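Local coordinates for protein ceramide very long chain fatty acid hydroxylase SCS7 (Saccharomyces cerevisiae, PDB 4ZR1) that hydroxylates the very long chain fatty acid of ceramides, postulated to act at C-2, at a probable catalytic centre of two histidine-bound zinc ions, at residues P98-A103 with K184-M189; T102-V107 with Y228-F233; V109-V114 with F223-Y228. One frame throughout, in Å; residues are numbered along the deposited sequence.

Contact 1: residues P98-A103 with K184-M189; sequences PLTKTA and KYRLVM. With BOG (octyl beta-D-glucopyranoside), chain E.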
loop_
_atom_site.group_PDB
_atom_site.type_symbol
_atom_site.label_atom_id
_atom_site.label_comp_id
_atom_site.label_asym_id
_atom_site.label_seq_id
_atom_site.Cartn_x
_atom_site.Cartn_y
_atom_site.Cartn_z
ATOM N N PRO A 98 -6.674 4.569 -17.975
ATOM C CA PRO A 98 -5.410 5.269 -17.705
ATOM C C PRO A 98 -5.225 5.786 -16.273
ATOM O O PRO A 98 -4.098 5.753 -15.774
ATOM C CB PRO A 98 -5.452 6.433 -18.697
ATOM C CG PRO A 98 -6.129 5.837 -19.878
ATOM C CD PRO A 98 -7.208 4.937 -19.302
ATOM N N LEU A 99 -6.300 6.230 -15.627
ATOM C CA LEU A 99 -6.250 6.689 -14.238
ATOM C C LEU A 99 -5.790 5.633 -13.231
ATOM O O LEU A 99 -5.440 5.958 -12.099
ATOM C CB LEU A 99 -7.627 7.190 -13.819
ATOM C CG LEU A 99 -8.031 8.485 -14.494
ATOM C CD1 LEU A 99 -9.468 8.823 -14.162
ATOM C CD2 LEU A 99 -7.072 9.560 -14.006
ATOM N N THR A 100 -5.813 4.369 -13.625
ATOM C CA THR A 100 -5.538 3.296 -12.677
ATOM C C THR A 100 -4.090 2.866 -12.787
ATOM O O THR A 100 -3.663 1.944 -12.105
ATOM C CB THR A 100 -6.471 2.061 -12.910
ATOM O OG1 THR A 100 -6.051 1.338 -14.075
ATOM C CG2 THR A 100 -7.943 2.505 -13.080
ATOM N N LYS A 101 -3.339 3.532 -13.657
ATOM C CA LYS A 101 -1.949 3.158 -13.896
ATOM C C LYS A 101 -1.020 4.309 -13.548
ATOM O O LYS A 101 -1.099 5.373 -14.145
ATOM C CB LYS A 101 -1.745 2.738 -15.348
ATOM C CG LYS A 101 -2.394 1.415 -15.736
ATOM C CD LYS A 101 -1.824 0.946 -17.065
ATOM C CE LYS A 101 -2.370 -0.393 -17.481
ATOM N NZ LYS A 101 -3.817 -0.322 -17.818
ATOM N N THR A 102 -0.161 4.115 -12.555
ATOM C CA THR A 102 0.720 5.193 -12.129
ATOM C C THR A 102 2.121 4.645 -11.918
ATOM O O THR A 102 2.333 3.744 -11.103
ATOM C CB THR A 102 0.238 5.863 -10.832
ATOM O OG1 THR A 102 0.481 4.977 -9.741
ATOM C CG2 THR A 102 -1.266 6.165 -10.890
ATOM N N ALA A 103 3.073 5.186 -12.665
ATOM C CA ALA A 103 4.449 4.736 -12.596
ATOM C C ALA A 103 5.128 5.290 -11.352
ATOM O O ALA A 103 4.692 6.299 -10.807
ATOM C CB ALA A 103 5.198 5.153 -13.836
ATOM N N LYS A 184 3.545 -3.282 -11.536
ATOM C CA LYS A 184 4.384 -2.094 -11.375
ATOM C C LYS A 184 3.624 -0.770 -11.543
ATOM O O LYS A 184 4.134 0.290 -11.185
ATOM C CB LYS A 184 5.572 -2.150 -12.342
ATOM C CG LYS A 184 5.201 -2.135 -13.815
ATOM C CD LYS A 184 6.435 -2.324 -14.703
ATOM C CE LYS A 184 6.056 -2.396 -16.182
ATOM N NZ LYS A 184 7.230 -2.602 -17.075
ATOM N N TYR A 185 2.394 -0.817 -12.041
ATOM C CA TYR A 185 1.642 0.424 -12.184
ATOM C C TYR A 185 0.496 0.554 -11.194
ATOM O O TYR A 185 -0.270 1.504 -11.270
ATOM C CB TYR A 185 1.105 0.569 -13.600
ATOM C CG TYR A 185 2.183 0.776 -14.643
ATOM C CD1 TYR A 185 2.731 2.030 -14.872
ATOM C CD2 TYR A 185 2.628 -0.280 -15.414
ATOM C CE1 TYR A 185 3.701 2.214 -15.833
ATOM C CE2 TYR A 185 3.595 -0.102 -16.372
ATOM C CZ TYR A 185 4.129 1.140 -16.583
ATOM O OH TYR A 185 5.099 1.292 -17.549
ATOM N N ARG A 186 0.391 -0.377 -10.252
ATOM C CA ARG A 186 -0.634 -0.289 -9.221
ATOM C C ARG A 186 -0.041 -0.408 -7.830
ATOM O O ARG A 186 -0.642 -1.007 -6.941
ATOM C CB ARG A 186 -1.695 -1.378 -9.412
ATOM C CG ARG A 186 -2.852 -0.971 -10.305
ATOM C CD ARG A 186 -2.425 -0.901 -11.752
ATOM N NE ARG A 186 -3.568 -0.643 -12.616
ATOM C CZ ARG A 186 -4.246 -1.587 -13.263
ATOM N NH1 ARG A 186 -3.889 -2.869 -13.166
ATOM N NH2 ARG A 186 -5.282 -1.246 -14.015
ATOM N N LEU A 187 1.146 0.156 -7.644
ATOM C CA LEU A 187 1.797 0.125 -6.348
ATOM C C LEU A 187 1.727 1.507 -5.703
ATOM O O LEU A 187 1.100 1.675 -4.657
ATOM C CB LEU A 187 3.244 -0.364 -6.486
ATOM C CG LEU A 187 4.052 -0.670 -5.224
ATOM C CD1 LEU A 187 5.222 -1.601 -5.527
ATOM C CD2 LEU A 187 4.572 0.616 -4.610
ATOM N N VAL A 188 2.371 2.498 -6.311
ATOM C CA VAL A 188 2.349 3.821 -5.709
ATOM C C VAL A 188 0.961 4.414 -5.840
ATOM O O VAL A 188 0.133 3.933 -6.609
ATOM C CB VAL A 188 3.378 4.776 -6.321
ATOM C CG1 VAL A 188 4.775 4.125 -6.319
ATOM C CG2 VAL A 188 2.958 5.200 -7.708
ATOM N N MET A 189 0.706 5.450 -5.058
ATOM C CA MET A 189 -0.614 6.039 -4.986
ATOM C C MET A 189 -0.824 6.965 -6.154
ATOM O O MET A 189 0.044 7.761 -6.488
ATOM C CB MET A 189 -0.795 6.812 -3.685
ATOM C CG MET A 189 -0.504 6.006 -2.444
ATOM S SD MET A 189 -0.907 6.980 -0.992
ATOM C CE MET A 189 -2.438 7.693 -1.559
HETATM C C1 BOG E . -3.702 2.036 -5.079
HETATM O O1 BOG E . -3.951 2.201 -6.458
HETATM C C2 BOG E . -2.499 1.140 -4.911
HETATM O O2 BOG E . -2.867 -0.146 -5.349
HETATM C C3 BOG E . -2.124 1.028 -3.450
HETATM O O3 BOG E . -0.884 0.384 -3.258
HETATM C C4 BOG E . -2.104 2.367 -2.779
HETATM O O4 BOG E . -1.995 2.137 -1.395
HETATM C C5 BOG E . -3.393 3.088 -3.067
HETATM O O5 BOG E . -3.494 3.286 -4.461
HETATM C C6 BOG E . -3.365 4.392 -2.284
HETATM O O6 BOG E . -4.113 5.415 -2.905
HETATM C "C1'" BOG E . -5.303 2.049 -6.840
HETATM C "C2'" BOG E . -5.469 2.222 -8.336
HETATM C "C3'" BOG E . -6.885 2.688 -8.611
HETATM C "C4'" BOG E . -6.911 4.005 -9.365
HETATM C "C5'" BOG E . -8.093 4.847 -8.917
HETATM C "C6'" BOG E . -8.368 5.929 -9.933
HETATM C "C7'" BOG E . -9.422 6.877 -9.410
HETATM C "C8'" BOG E . -10.786 6.245 -9.564
#

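Contact 2: residues T102-V107 with Y228-F233; sequences TAWWVV and YDECHF. With ZN (zinc ion), chain C; BOG (octyl beta-D-glucopyranoside), chain J; BOG (octyl beta-D-glucopyranoside), chain I.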
loop_
_atom_site.group_PDB
_atom_site.type_symbol
_atom_site.label_atom_id
_atom_site.label_comp_id
_atom_site.label_asym_id
_atom_site.label_seq_id
_atom_site.Cartn_x
_atom_site.Cartn_y
_atom_site.Cartn_z
ATOM N N THR A 102 -0.161 4.115 -12.555
ATOM C CA THR A 102 0.720 5.193 -12.129
ATOM C C THR A 102 2.121 4.645 -11.918
ATOM O O THR A 102 2.333 3.744 -11.103
ATOM C CB THR A 102 0.238 5.863 -10.832
ATOM O OG1 THR A 102 0.481 4.977 -9.741
ATOM C CG2 THR A 102 -1.266 6.165 -10.890
ATOM N N ALA A 103 3.073 5.186 -12.665
ATOM C CA ALA A 103 4.449 4.736 -12.596
ATOM C C ALA A 103 5.128 5.290 -11.352
ATOM O O ALA A 103 4.692 6.299 -10.807
ATOM C CB ALA A 103 5.198 5.153 -13.836
ATOM N N TRP A 104 6.192 4.618 -10.919
ATOM C CA TRP A 104 6.979 5.026 -9.756
ATOM C C TRP A 104 7.399 6.496 -9.796
ATOM O O TRP A 104 7.326 7.186 -8.786
ATOM C CB TRP A 104 8.229 4.150 -9.627
ATOM C CG TRP A 104 9.167 4.252 -10.792
ATOM C CD1 TRP A 104 9.129 3.515 -11.936
ATOM C CD2 TRP A 104 10.292 5.138 -10.922
ATOM N NE1 TRP A 104 10.154 3.885 -12.777
ATOM C CE2 TRP A 104 10.884 4.877 -12.179
ATOM C CE3 TRP A 104 10.857 6.120 -10.099
ATOM C CZ2 TRP A 104 12.012 5.563 -12.633
ATOM C CZ3 TRP A 104 11.976 6.809 -10.557
ATOM C CH2 TRP A 104 12.540 6.527 -11.811
ATOM N N TRP A 105 7.808 6.976 -10.967
ATOM C CA TRP A 105 8.330 8.337 -11.096
ATOM C C TRP A 105 7.262 9.417 -10.973
ATOM O O TRP A 105 7.579 10.601 -10.918
ATOM C CB TRP A 105 9.079 8.504 -12.433
ATOM C CG TRP A 105 8.295 8.097 -13.648
ATOM C CD1 TRP A 105 8.362 6.905 -14.291
ATOM C CD2 TRP A 105 7.327 8.887 -14.361
ATOM N NE1 TRP A 105 7.496 6.892 -15.360
ATOM C CE2 TRP A 105 6.847 8.096 -15.426
ATOM C CE3 TRP A 105 6.815 10.183 -14.198
ATOM C CZ2 TRP A 105 5.893 8.554 -16.336
ATOM C CZ3 TRP A 105 5.857 10.641 -15.104
ATOM C CH2 TRP A 105 5.405 9.823 -16.155
ATOM N N VAL A 106 5.999 9.019 -10.925
ATOM C CA VAL A 106 4.920 9.997 -10.884
ATOM C C VAL A 106 4.887 10.735 -9.540
ATOM O O VAL A 106 4.647 11.951 -9.486
ATOM C CB VAL A 106 3.560 9.321 -11.154
ATOM C CG1 VAL A 106 2.403 10.312 -10.970
ATOM C CG2 VAL A 106 3.554 8.753 -12.542
ATOM N N VAL A 107 5.139 10.003 -8.459
ATOM C CA VAL A 107 5.090 10.588 -7.127
ATOM C C VAL A 107 6.168 11.672 -6.911
ATOM O O VAL A 107 5.842 12.788 -6.492
ATOM C CB VAL A 107 5.224 9.508 -6.042
ATOM C CG1 VAL A 107 5.123 10.142 -4.669
ATOM C CG2 VAL A 107 4.174 8.420 -6.239
ATOM N N TYR A 228 8.414 7.309 1.343
ATOM C CA TYR A 228 7.667 6.071 1.570
ATOM C C TYR A 228 7.268 5.308 0.290
ATOM O O TYR A 228 7.551 4.111 0.161
ATOM C CB TYR A 228 6.400 6.368 2.385
ATOM C CG TYR A 228 5.289 5.354 2.159
ATOM C CD1 TYR A 228 5.304 4.119 2.803
ATOM C CD2 TYR A 228 4.228 5.632 1.302
ATOM C CE1 TYR A 228 4.299 3.188 2.595
ATOM C CE2 TYR A 228 3.220 4.719 1.093
ATOM C CZ TYR A 228 3.262 3.491 1.736
ATOM O OH TYR A 228 2.254 2.569 1.525
ATOM N N ASP A 229 6.600 5.992 -0.641
ATOM C CA ASP A 229 6.024 5.339 -1.817
ATOM C C ASP A 229 7.123 4.894 -2.761
ATOM O O ASP A 229 7.017 3.843 -3.386
ATOM C CB ASP A 229 5.059 6.274 -2.554
ATOM C CG ASP A 229 3.694 5.624 -2.857
ATOM O OD1 ASP A 229 3.507 4.399 -2.643
ATOM O OD2 ASP A 229 2.795 6.367 -3.318
ATOM N N GLU A 230 8.170 5.712 -2.878
ATOM C CA GLU A 230 9.344 5.345 -3.660
ATOM C C GLU A 230 10.034 4.158 -3.018
ATOM O O GLU A 230 10.331 3.171 -3.682
ATOM C CB GLU A 230 10.306 6.516 -3.785
ATOM C CG GLU A 230 9.717 7.668 -4.568
ATOM C CD GLU A 230 9.207 7.237 -5.931
ATOM O OE1 GLU A 230 10.026 6.935 -6.815
ATOM O OE2 GLU A 230 7.982 7.179 -6.113
ATOM N N CYS A 231 10.267 4.249 -1.713
ATOM C CA CYS A 231 10.792 3.112 -0.982
ATOM C C CYS A 231 9.909 1.891 -1.243
ATOM O O CYS A 231 10.393 0.847 -1.696
ATOM C CB CYS A 231 10.873 3.404 0.514
ATOM S SG CYS A 231 11.615 2.054 1.470
ATOM N N HIS A 232 8.611 2.045 -0.984
ATOM C CA HIS A 232 7.647 0.967 -1.176
ATOM C C HIS A 232 7.770 0.330 -2.553
ATOM O O HIS A 232 7.820 -0.890 -2.669
ATOM C CB HIS A 232 6.227 1.475 -0.980
ATOM C CG HIS A 232 5.203 0.395 -1.024
ATOM N ND1 HIS A 232 3.866 0.641 -1.226
ATOM C CD2 HIS A 232 5.325 -0.948 -0.887
ATOM C CE1 HIS A 232 3.204 -0.503 -1.218
ATOM N NE2 HIS A 232 4.066 -1.483 -1.019
ATOM N N PHE A 233 7.839 1.159 -3.590
ATOM C CA PHE A 233 8.040 0.660 -4.941
ATOM C C PHE A 233 9.288 -0.213 -5.061
ATOM O O PHE A 233 9.219 -1.345 -5.547
ATOM C CB PHE A 233 8.132 1.810 -5.949
ATOM C CG PHE A 233 8.124 1.348 -7.378
ATOM C CD1 PHE A 233 6.920 1.086 -8.029
ATOM C CD2 PHE A 233 9.315 1.133 -8.064
ATOM C CE1 PHE A 233 6.906 0.643 -9.345
ATOM C CE2 PHE A 233 9.310 0.687 -9.395
ATOM C CZ PHE A 233 8.109 0.440 -10.029
HETATM ZN ZN ZN C . 3.900 -3.772 -0.851
HETATM C C1 BOG J . 6.985 4.800 -21.510
HETATM O O1 BOG J . 7.356 6.109 -21.174
HETATM C C2 BOG J . 7.984 3.836 -20.926
HETATM O O2 BOG J . 9.274 4.178 -21.370
HETATM C C3 BOG J . 7.618 2.444 -21.391
HETATM O O3 BOG J . 8.427 1.502 -20.733
HETATM C C4 BOG J . 6.168 2.177 -21.049
HETATM O O4 BOG J . 5.753 0.951 -21.605
HETATM C C5 BOG J . 5.301 3.299 -21.575
HETATM O O5 BOG J . 5.712 4.509 -20.989
HETATM C C6 BOG J . 3.853 3.029 -21.231
HETATM O O6 BOG J . 3.279 2.218 -22.233
HETATM C "C1'" BOG J . 6.903 6.497 -19.902
HETATM C "C2'" BOG J . 8.062 6.501 -18.929
HETATM C "C3'" BOG J . 8.915 7.729 -19.166
HETATM C "C4'" BOG J . 8.988 8.554 -17.898
HETATM C "C5'" BOG J . 8.733 10.020 -18.195
HETATM C "C6'" BOG J . 9.373 10.888 -17.128
HETATM C "C7'" BOG J . 8.765 12.272 -17.213
HETATM C "C8'" BOG J . 9.116 13.101 -15.992
HETATM C C1 BOG I . 11.236 3.925 -17.275
HETATM O O1 BOG I . 12.276 4.859 -17.133
HETATM C C2 BOG I . 11.520 3.157 -18.543
HETATM O O2 BOG I . 11.462 4.042 -19.638
HETATM C C3 BOG I . 10.519 2.042 -18.730
HETATM O O3 BOG I . 10.958 1.218 -19.784
HETATM C C4 BOG I . 10.414 1.220 -17.467
HETATM O O4 BOG I . 9.346 0.307 -17.586
HETATM C C5 BOG I . 10.177 2.132 -16.283
HETATM O O5 BOG I . 11.244 3.049 -16.169
HETATM C C6 BOG I . 10.076 1.293 -15.020
HETATM O O6 BOG I . 8.750 0.844 -14.827
HETATM C "C1'" BOG I . 11.881 6.122 -16.660
HETATM C "C2'" BOG I . 13.112 6.994 -16.555
HETATM C "C3'" BOG I . 13.053 7.798 -15.276
HETATM C "C4'" BOG I . 12.344 9.108 -15.530
HETATM C "C5'" BOG I . 12.980 10.205 -14.706
HETATM C "C6'" BOG I . 12.559 10.105 -13.252
HETATM C "C7'" BOG I . 12.476 11.497 -12.645
HETATM C "C8'" BOG I . 12.238 11.424 -11.147
#

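Contact 3: residues V109-V114 with F223-Y228; sequences VAWLPV and FGYVCY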
loop_
_atom_site.group_PDB
_atom_site.type_symbol
_atom_site.label_atom_id
_atom_site.label_comp_id
_atom_site.label_asym_id
_atom_site.label_seq_id
_atom_site.Cartn_x
_atom_site.Cartn_y
_atom_site.Cartn_z
ATOM N N VAL A 109 7.823 13.501 -9.216
ATOM C CA VAL A 109 7.619 14.656 -10.103
ATOM C C VAL A 109 6.378 15.451 -9.721
ATOM O O VAL A 109 6.322 16.654 -9.955
ATOM C CB VAL A 109 7.512 14.269 -11.620
ATOM C CG1 VAL A 109 8.676 13.384 -12.037
ATOM C CG2 VAL A 109 6.201 13.602 -11.934
ATOM N N ALA A 110 5.381 14.799 -9.132
ATOM C CA ALA A 110 4.178 15.523 -8.755
ATOM C C ALA A 110 4.371 16.292 -7.452
ATOM O O ALA A 110 3.906 17.425 -7.325
ATOM C CB ALA A 110 2.992 14.573 -8.638
ATOM N N TRP A 111 5.071 15.700 -6.487
ATOM C CA TRP A 111 4.994 16.228 -5.124
ATOM C C TRP A 111 6.243 16.916 -4.583
ATOM O O TRP A 111 6.135 17.793 -3.729
ATOM C CB TRP A 111 4.575 15.104 -4.183
ATOM C CG TRP A 111 3.222 14.555 -4.564
ATOM C CD1 TRP A 111 2.918 13.261 -4.873
ATOM C CD2 TRP A 111 2.004 15.299 -4.717
ATOM N NE1 TRP A 111 1.584 13.149 -5.184
ATOM C CE2 TRP A 111 1.003 14.384 -5.102
ATOM C CE3 TRP A 111 1.662 16.646 -4.558
ATOM C CZ2 TRP A 111 -0.312 14.768 -5.328
ATOM C CZ3 TRP A 111 0.360 17.028 -4.782
ATOM C CH2 TRP A 111 -0.616 16.092 -5.164
ATOM N N LEU A 112 7.418 16.540 -5.070
ATOM C CA LEU A 112 8.634 17.239 -4.668
ATOM C C LEU A 112 8.611 18.748 -4.995
ATOM O O LEU A 112 9.195 19.534 -4.263
ATOM C CB LEU A 112 9.859 16.589 -5.304
ATOM C CG LEU A 112 10.319 15.250 -4.723
ATOM C CD1 LEU A 112 11.675 14.862 -5.319
ATOM C CD2 LEU A 112 10.403 15.309 -3.217
ATOM N N PRO A 113 7.944 19.169 -6.087
ATOM C CA PRO A 113 7.845 20.631 -6.189
ATOM C C PRO A 113 6.974 21.253 -5.104
ATOM O O PRO A 113 7.218 22.389 -4.718
ATOM C CB PRO A 113 7.222 20.846 -7.573
ATOM C CG PRO A 113 7.642 19.654 -8.350
ATOM C CD PRO A 113 7.599 18.518 -7.362
ATOM N N VAL A 114 5.968 20.532 -4.623
ATOM C CA VAL A 114 5.149 21.063 -3.545
ATOM C C VAL A 114 5.977 21.108 -2.249
ATOM O O VAL A 114 5.901 22.076 -1.501
ATOM C CB VAL A 114 3.849 20.239 -3.354
ATOM C CG1 VAL A 114 3.065 20.748 -2.162
ATOM C CG2 VAL A 114 2.983 20.333 -4.611
ATOM N N PHE A 223 7.312 15.248 2.148
ATOM C CA PHE A 223 8.579 14.645 1.709
ATOM C C PHE A 223 8.696 13.209 2.212
ATOM O O PHE A 223 9.184 12.323 1.511
ATOM C CB PHE A 223 9.771 15.470 2.204
ATOM C CG PHE A 223 11.113 14.865 1.884
ATOM C CD1 PHE A 223 11.657 14.972 0.612
ATOM C CD2 PHE A 223 11.835 14.196 2.855
ATOM C CE1 PHE A 223 12.886 14.417 0.319
ATOM C CE2 PHE A 223 13.065 13.650 2.570
ATOM C CZ PHE A 223 13.595 13.762 1.299
ATOM N N GLY A 224 8.236 12.994 3.437
ATOM C CA GLY A 224 8.221 11.677 4.028
ATOM C C GLY A 224 7.314 10.748 3.260
ATOM O O GLY A 224 7.656 9.583 3.071
ATOM N N TYR A 225 6.168 11.259 2.806
ATOM C CA TYR A 225 5.265 10.452 1.987
ATOM C C TYR A 225 5.954 9.993 0.701
ATOM O O TYR A 225 5.864 8.820 0.322
ATOM C CB TYR A 225 3.982 11.207 1.623
ATOM C CG TYR A 225 3.393 10.630 0.364
ATOM C CD1 TYR A 225 2.770 9.383 0.381
ATOM C CD2 TYR A 225 3.512 11.295 -0.860
ATOM C CE1 TYR A 225 2.261 8.823 -0.786
ATOM C CE2 TYR A 225 3.010 10.737 -2.029
ATOM C CZ TYR A 225 2.388 9.500 -1.983
ATOM O OH TYR A 225 1.896 8.935 -3.129
ATOM N N VAL A 226 6.620 10.929 0.024
ATOM C CA VAL A 226 7.328 10.624 -1.219
ATOM C C VAL A 226 8.433 9.595 -1.012
ATOM O O VAL A 226 8.624 8.703 -1.843
ATOM C CB VAL A 226 7.936 11.884 -1.839
ATOM C CG1 VAL A 226 8.715 11.521 -3.096
ATOM C CG2 VAL A 226 6.819 12.895 -2.143
ATOM N N CYS A 227 9.149 9.703 0.103
ATOM C CA CYS A 227 10.169 8.715 0.421
ATOM C C CYS A 227 9.537 7.345 0.630
ATOM O O CYS A 227 10.056 6.344 0.144
ATOM C CB CYS A 227 10.962 9.138 1.655
ATOM S SG CYS A 227 11.980 10.612 1.394
ATOM N N TYR A 228 8.414 7.309 1.343
ATOM C CA TYR A 228 7.667 6.071 1.570
ATOM C C TYR A 228 7.268 5.308 0.290
ATOM O O TYR A 228 7.551 4.111 0.161
ATOM C CB TYR A 228 6.400 6.368 2.385
ATOM C CG TYR A 228 5.289 5.354 2.159
ATOM C CD1 TYR A 228 5.304 4.119 2.803
ATOM C CD2 TYR A 228 4.228 5.632 1.302
ATOM C CE1 TYR A 228 4.299 3.188 2.595
ATOM C CE2 TYR A 228 3.220 4.719 1.093
ATOM C CZ TYR A 228 3.262 3.491 1.736
ATOM O OH TYR A 228 2.254 2.569 1.525
#

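Contact 1: residues P98-A103 with K184-M189
Arg186 and Thr100 lie side by side with their ends pointing the same way, and the guanidinium group meets the threonine side-on. Its NE donates to the backbone O of Thr100 (2.6 Å) while NH2 donates almost straight to Thr100 OG1 at 2.7 Å. Both oxygens lie in the guanidinium plane, but NE itself sits well above the plane of the Thr100 carbonyl. Arg186 sets out from its backbone away from 98-103, and the bend at chi2 (72°) brings the head back. Two bonds to two atoms fix the rotation of the flat group, and salt bridges to Asp183 and Glu97 hold it further. Lys101 NZ comes within 4.2 Å of Arg186 NH2, and the two cations share Glu97, the lysine through a long, weak ion pair.

Two residues on, Thr102 N donates to Tyr185 O at 2.9 Å, in the carbonyl plane and on a lone pair, and Lys101 CA-H points at the same oxygen. The Tyr185 ring has the backbone of Thr102 at its edge, while Ala103 CB approaches obliquely, 3.9 Å from CE1. The aliphatic part of Lys101 slants across the Tyr185 CB. Deeper in, Val188 CG2 lies against Thr102 OG1, which chi1 (73°) places between the backbone N and the carbonyl carbon. An octyl glucoside covers another part of the contact, its O2 and O3 donating to the carbonyls of Arg186 and Leu187. The arrangement is an irregular, mostly buried pairing of two loops, probably cytoplasmic, beside the histidine-bound zinc centre of this hydroxylase: Arg186 lies about 6 Å from His177, and Val188 about 6 Å from His232, between side chains.

Contact 2: residues T102-V107 with Y228-F233
Trp104 O faces the carboxyl end of Glu230, with OE2 only 2.8 Å away, a separation at which the acid is probably protonated, though the geometry does not settle the bond. The bend at chi2 of Glu230 (-54°) turns the carboxyl group toward 102-107, where OE2 also touches Val107 CB and OE1 reaches the edge of the Trp104 indole, 3.5 Å from CE3.

Beside this polar pair, Trp104 CB stands over the centre of the Phe233 ring in a CH-pi contact, 3.4 Å from the centroid. The indole itself meets Phe233 obliquely, its five-membered ring turned 37° from the phenyl plane. A type I turn from Ala103 to Val106 leads into helix 106-125, so the contact joins the start of TM1 to the cytoplasmic end of TM4 in the transmembrane helix bundle. On TM4, His232 binds zinc through NE2, together with His177, His236, His251 and His255. Val107 CG2 packs against Asp229 OD2 (3.8 Å), and that carboxylate oxygen accepts a hydrogen bond from Met189 N. The NE1 edge of the Trp104 indole meets an octyl glucoside, near the ring plane.

Contact 3: residues V109-V114 with F223-Y228
Trp111 carries the buried half of this contact, set against Tyr225 and Val226. Its CB rests on Val226 CG2 at 3.8 Å, and its CD1 lies equally far from Tyr225 CE2, in line with the plane of the tyrosine ring. The two rings form an offset edge-to-face pair, the edge of Tyr225 turned toward the face of the indole with the planes at 74°. Phe194 of helix 191-208 closes this inner side, stacking on Tyr225 and meeting Trp111 as well. The Tyr225 OH makes a weak hydrogen bond to Asp229 OD2.

These contacts belong to a nearly antiparallel pair of transmembrane helices, TM1 and TM4, whose local axes run at 155° and come within 9.6 Å. TM1 is kinked at this level: Pro113 has no N-H to give, and Val114 N makes no bond to the preceding turn, bonding only weakly to Trp111 O.

Toward the surface the contacts are slightly longer, and an aliphatic side chain meets a ring edge and a valine. Leu112 leaves its backbone obliquely to TM4, but its end turns in, so that CD2 touches the edge of the Phe223 ring, 4.0 Å from CD1, and lies 4.1 Å from Val226 CG1. Phe223 swings its ring toward TM1, with CG opposite the backbone N across the CA-CB bond (chi1 176°). Both residues are partly exposed on the surface, where the helices would face lipid.

The centres of contacts 1 and 2 lie about 9 Å apart, as do those of contacts 2 and 3, while contacts 1 and 3 are about 16 Å apart. Contacts 2 and 3 join the same antiparallel helices, 106-125 and 211-236, and contact 3 is nested within the chain loop that contact 2 closes. Contacts 1 and 2 start from the same stretch, sharing Thr102 and Ala103, but contact 1 pairs it with the loop before helix 191-208; its segments alternate with those of contact 3. Met189 and Asp229 connect contacts 1 and 2, and Tyr225 packs on both Met189 and Val107. The series thus runs from the loops beside the zinc site into the transmembrane bundle.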